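Local coordinates for protein enoyl-CoA hydratase/carnithine racemase (Thermus thermophilus JL-18, PDB 6SL9) that probably isomerises the ring epoxide of phenylacetyl-CoA to oxepin-CoA in bacterial phenylacetic acid catabolism, as a member of the crotonase family, at residues N20-L25 / T55-A60; A51-G56 / V99-G104. One frame throughout, in Å; residues are numbered along the deposited sequence.

How the contacts relate
Both contacts draw on strand 51-56 and the chain that follows it; Thr55 and Gly56 belong to both ranges, and the contact centres lie about 12 Å apart. Contact 2 is the buried one, a parallel pairing of strands 51-56 and 98-102 in the mixed sheet of the crotonase fold. Contact 1 lies nearer the surface and brings the loop between strand 14-19 and helix 30-45 against the chain leaving strand 51-56. Along the chain that loop comes first, then 51-60, then 99-104. Asn103 of contact 2, its ND2 probably hydrogen-bonded to Ala60 O of contact 1, connects the chain after 51-56 to the end of 98-102. All three exits lie at the same end of the sheet.

Contact 1: residues N20-L25 / T55-A60; sequences NRPEKL and TGAGRA
Leu25 lays its isobutyl group across the guanidinium of Arg59 and gives up more surface here than any other residue of 20-25 and 55-60. Its CD2 sits 3.3 Å above the guanidinium plane, displaced toward the rim, while CD1 comes 3.5 Å from Arg59 NH2. The arginine reaches this position because CG lies between its backbone N and carbonyl carbon (chi1 82°) and the chain then runs extended as far as NE, carrying the flat group out beside the leucine. At its base the same leucine meets Ala60, CB to CB at 3.8 Å, so Leu25 spans two residues of the facing chain.

Ala57 carries the other end. Its methyl points at the 20-25 loop and is met by Asn20 OD1 at 3.7 Å and, more loosely, by the Pro22 ring, whose CB is 4.3 Å from Ala57 CB. Asn20 uses the amide's other end elsewhere, ND2 bonding to Asn2. Pro22 CB also faces the CA of Gly58, where a beta carbon would collide with the ring.

Between these two areas of packing the backbones are joined through water. One water donates to Ala57 O at 2.8 Å and accepts from Ala60 N, with a weak further bond to Pro22 O; a second accepts from Arg59 N at 2.9 Å and donates to Pro22 O. Ala57 O is also bonded by Asn26 ND2, from the next residue of the same loop. The short 3-10 turn at Pro22 and Glu23 thus presents a carbonyl to both waters, and the polar coupling of these two segments is water-mediated, with direct contact left to van der Waals packing.

Contact 2: residues A51-G56 / V99-G104; sequences ALLLTG and VVAVNG
Leu53 and Val99 meet obliquely on one face of the sheet, Leu53 CD1 lying 3.6 Å from Val99 CG1. With CG opposite the backbone N (chi1 175°), the leucine leans over the neighbouring strand, and the same CD1 approaches Ala101 CB at 4.2 Å. Helix 186-197 covers this face, touching Leu53, Val99 and Ala101. Leu54 and Val100 point to the other face and touch more loosely, CB to CG2.

The two strands run parallel, 17° apart, as neighbours in the central sheet of the crotonase fold. Val99 N bonds to Leu52 O, Leu54 N to Val99 O and Ala101 N to Leu54 O, each at 2.9 Å and the first nearly straight.

Beyond them side chains take over. Thr55 OG1 donates to Ala101 O at 2.7 Å, and Asn103, crossing the threonine at about a right angle, offers OD1 to Gly56 N at 3.1 Å. That bond is bent (137°), the donor standing above the amide's carbonyl plane, while ND2 probably bonds to Ala60 O. Replacing Asn103 with an alanine would probably leave Gly56 N and Ala60 O without these partners and the loop after strand 51-56 less firmly held to the end of strand 98-102.

Contact 1: residues N20-L25 / T55-A60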
loop_
_atom_site.group_PDB
_atom_site.type_symbol
_atom_site.label_atom_id
_atom_site.label_comp_id
_atom_site.label_asym_id
_atom_site.label_seq_id
_atom_site.Cartn_x
_atom_site.Cartn_y
_atom_site.Cartn_z
ATOM N N ASN A 20 27.629 14.554 -9.486
ATOM C CA ASN A 20 29.105 14.673 -9.593
ATOM C C ASN A 20 29.631 15.709 -8.600
ATOM O O ASN A 20 30.202 16.734 -8.989
ATOM C CB ASN A 20 29.491 15.026 -11.019
ATOM C CG ASN A 20 30.985 14.986 -11.199
ATOM O OD1 ASN A 20 31.633 14.122 -10.602
ATOM N ND2 ASN A 20 31.517 15.862 -12.054
ATOM N N ARG A 21 29.524 15.375 -7.323
ATOM C CA ARG A 21 30.257 16.051 -6.246
ATOM C C ARG A 21 30.867 14.991 -5.354
ATOM O O ARG A 21 30.559 14.890 -4.151
ATOM C CB ARG A 21 29.335 16.894 -5.401
ATOM C CG ARG A 21 28.695 18.156 -5.914
ATOM C CD ARG A 21 28.156 18.801 -4.610
ATOM N NE ARG A 21 29.141 19.449 -3.729
ATOM C CZ ARG A 21 28.872 20.029 -2.561
ATOM N NH1 ARG A 21 27.659 20.015 -2.055
ATOM N NH2 ARG A 21 29.803 20.614 -1.859
ATOM N N PRO A 22 31.738 14.138 -5.916
ATOM C CA PRO A 22 32.099 12.929 -5.174
ATOM C C PRO A 22 32.856 13.163 -3.869
ATOM O O PRO A 22 32.729 12.361 -2.934
ATOM C CB PRO A 22 32.916 12.125 -6.190
ATOM C CG PRO A 22 33.421 13.180 -7.178
ATOM C CD PRO A 22 32.234 14.135 -7.286
ATOM N N GLU A 23 33.592 14.258 -3.831
ATOM C CA GLU A 23 34.372 14.672 -2.644
ATOM C C GLU A 23 33.460 15.006 -1.468
ATOM O O GLU A 23 33.912 14.984 -0.310
ATOM C CB GLU A 23 35.271 15.880 -2.964
ATOM C CG GLU A 23 34.504 17.197 -3.275
ATOM C CD GLU A 23 33.983 17.584 -4.673
ATOM O OE1 GLU A 23 33.733 16.732 -5.521
ATOM O OE2 GLU A 23 33.778 18.800 -4.885
ATOM N N LYS A 24 32.201 15.305 -1.721
ATOM C CA LYS A 24 31.169 15.559 -0.684
ATOM C C LYS A 24 30.045 14.514 -0.784
ATOM O O LYS A 24 28.917 14.830 -0.384
ATOM C CB LYS A 24 30.661 16.999 -0.842
ATOM C CG LYS A 24 31.643 18.099 -0.467
ATOM C CD LYS A 24 31.729 18.300 1.054
ATOM C CE LYS A 24 33.079 18.751 1.594
ATOM N NZ LYS A 24 33.783 19.668 0.672
ATOM N N LEU A 25 30.345 13.330 -1.319
ATOM C CA LEU A 25 29.353 12.228 -1.383
ATOM C C LEU A 25 28.105 12.689 -2.125
ATOM O O LEU A 25 26.986 12.273 -1.824
ATOM C CB LEU A 25 29.047 11.708 0.014
ATOM C CG LEU A 25 30.253 11.255 0.815
ATOM C CD1 LEU A 25 29.784 10.808 2.202
ATOM C CD2 LEU A 25 31.083 10.175 0.089
ATOM N N THR A 55 22.649 8.048 -11.831
ATOM C CA THR A 55 23.598 7.391 -10.918
ATOM C C THR A 55 24.462 8.449 -10.235
ATOM O O THR A 55 24.324 9.631 -10.530
ATOM C CB THR A 55 24.395 6.339 -11.685
ATOM O OG1 THR A 55 24.967 5.433 -10.731
ATOM C CG2 THR A 55 25.470 6.914 -12.579
ATOM N N GLY A 56 25.350 8.003 -9.352
ATOM C CA GLY A 56 26.287 8.898 -8.667
ATOM C C GLY A 56 27.725 8.587 -9.029
ATOM O O GLY A 56 28.095 7.448 -9.314
ATOM N N ALA A 57 28.559 9.601 -8.920
ATOM C CA ALA A 57 30.016 9.451 -9.046
ATOM C C ALA A 57 30.633 9.081 -7.711
ATOM O O ALA A 57 30.190 9.547 -6.703
ATOM C CB ALA A 57 30.640 10.732 -9.529
ATOM N N GLY A 58 31.729 8.356 -7.765
ATOM C CA GLY A 58 32.471 8.086 -6.536
ATOM C C GLY A 58 31.815 7.023 -5.682
ATOM O O GLY A 58 31.053 6.158 -6.201
ATOM N N ARG A 59 32.033 7.090 -4.382
ATOM C CA ARG A 59 31.615 5.961 -3.549
ATOM C C ARG A 59 30.136 6.041 -3.182
ATOM O O ARG A 59 29.586 5.024 -2.763
ATOM C CB ARG A 59 32.488 5.823 -2.308
ATOM C CG ARG A 59 32.165 6.716 -1.117
ATOM C CD ARG A 59 33.092 6.432 0.060
ATOM N NE ARG A 59 32.911 7.333 1.196
ATOM C CZ ARG A 59 31.962 7.185 2.128
ATOM N NH1 ARG A 59 31.130 6.152 2.070
ATOM N NH2 ARG A 59 31.846 8.080 3.103
ATOM N N ALA A 60 29.509 7.223 -3.237
ATOM C CA ALA A 60 28.099 7.415 -2.876
ATOM C C ALA A 60 27.214 7.577 -4.094
ATOM O O ALA A 60 27.641 8.074 -5.134
ATOM C CB ALA A 60 27.974 8.630 -2.023
HETATM O O HOH W 1 30.547 9.933 -3.937
HETATM O O HOH W 2 33.742 9.283 -3.426
#

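Contact 2: residues A51-G56 / V99-G104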
loop_
_atom_site.group_PDB
_atom_site.type_symbol
_atom_site.label_atom_id
_atom_site.label_comp_id
_atom_site.label_asym_id
_atom_site.label_seq_id
_atom_site.Cartn_x
_atom_site.Cartn_y
_atom_site.Cartn_z
ATOM N N ALA A 51 14.880 7.250 -22.880
ATOM C CA ALA A 51 14.986 6.794 -21.484
ATOM C C ALA A 51 16.089 7.570 -20.800
ATOM O O ALA A 51 16.997 8.064 -21.488
ATOM C CB ALA A 51 15.272 5.310 -21.421
ATOM N N LEU A 52 16.034 7.670 -19.485
ATOM C CA LEU A 52 17.081 8.313 -18.681
ATOM C C LEU A 52 17.613 7.307 -17.665
ATOM O O LEU A 52 16.883 6.398 -17.240
ATOM C CB LEU A 52 16.506 9.541 -17.991
ATOM C CG LEU A 52 16.263 10.776 -18.864
ATOM C CD1 LEU A 52 14.985 10.623 -19.666
ATOM C CD2 LEU A 52 16.176 12.023 -18.035
ATOM N N LEU A 53 18.883 7.510 -17.316
ATOM C CA LEU A 53 19.562 6.685 -16.302
ATOM C C LEU A 53 20.236 7.670 -15.334
ATOM O O LEU A 53 21.017 8.510 -15.801
ATOM C CB LEU A 53 20.604 5.781 -16.944
ATOM C CG LEU A 53 21.500 4.940 -16.029
ATOM C CD1 LEU A 53 20.736 4.086 -15.065
ATOM C CD2 LEU A 53 22.422 4.094 -16.910
ATOM N N LEU A 54 20.008 7.539 -14.028
ATOM C CA LEU A 54 20.586 8.415 -13.001
ATOM C C LEU A 54 21.445 7.567 -12.081
ATOM O O LEU A 54 20.975 6.540 -11.565
ATOM C CB LEU A 54 19.426 9.091 -12.239
ATOM C CG LEU A 54 19.870 9.993 -11.071
ATOM C CD1 LEU A 54 20.688 11.188 -11.557
ATOM C CD2 LEU A 54 18.622 10.467 -10.338
ATOM N N THR A 55 22.649 8.048 -11.831
ATOM C CA THR A 55 23.598 7.391 -10.918
ATOM C C THR A 55 24.462 8.449 -10.235
ATOM O O THR A 55 24.324 9.631 -10.530
ATOM C CB THR A 55 24.395 6.339 -11.685
ATOM O OG1 THR A 55 24.967 5.433 -10.731
ATOM C CG2 THR A 55 25.470 6.914 -12.579
ATOM N N GLY A 56 25.350 8.003 -9.352
ATOM C CA GLY A 56 26.287 8.898 -8.667
ATOM C C GLY A 56 27.725 8.587 -9.029
ATOM O O GLY A 56 28.095 7.448 -9.314
ATOM N N VAL A 99 15.595 4.962 -15.134
ATOM C CA VAL A 99 16.290 3.897 -14.396
ATOM C C VAL A 99 17.216 4.594 -13.420
ATOM O O VAL A 99 17.901 5.550 -13.788
ATOM C CB VAL A 99 17.092 2.998 -15.352
ATOM C CG1 VAL A 99 17.891 1.966 -14.609
ATOM C CG2 VAL A 99 16.194 2.316 -16.370
ATOM N N VAL A 100 17.274 4.098 -12.166
ATOM C CA VAL A 100 18.272 4.600 -11.175
ATOM C C VAL A 100 19.240 3.469 -10.869
ATOM O O VAL A 100 18.768 2.347 -10.613
ATOM C CB VAL A 100 17.559 5.129 -9.929
ATOM C CG1 VAL A 100 18.533 5.315 -8.774
ATOM C CG2 VAL A 100 16.871 6.427 -10.236
ATOM N N ALA A 101 20.522 3.773 -10.837
ATOM C CA ALA A 101 21.597 2.831 -10.476
ATOM C C ALA A 101 22.233 3.355 -9.191
ATOM O O ALA A 101 22.988 4.333 -9.204
ATOM C CB ALA A 101 22.581 2.715 -11.587
ATOM N N VAL A 102 21.896 2.714 -8.067
ATOM C CA VAL A 102 22.368 3.129 -6.731
ATOM C C VAL A 102 23.738 2.484 -6.458
ATOM O O VAL A 102 23.819 1.305 -6.143
ATOM C CB VAL A 102 21.358 2.852 -5.625
ATOM C CG1 VAL A 102 21.831 3.446 -4.319
ATOM C CG2 VAL A 102 19.981 3.418 -5.958
ATOM N N ASN A 103 24.797 3.264 -6.673
ATOM C CA ASN A 103 26.185 2.794 -6.630
ATOM C C ASN A 103 26.787 2.801 -5.247
ATOM O O ASN A 103 27.847 2.196 -5.052
ATOM C CB ASN A 103 27.033 3.627 -7.584
ATOM C CG ASN A 103 26.976 5.092 -7.233
ATOM O OD1 ASN A 103 25.920 5.721 -7.374
ATOM N ND2 ASN A 103 28.086 5.613 -6.699
ATOM N N GLY A 104 26.147 3.431 -4.287
ATOM C CA GLY A 104 26.680 3.536 -2.918
ATOM C C GLY A 104 25.627 4.100 -1.999
ATOM O O GLY A 104 24.437 3.904 -2.210
#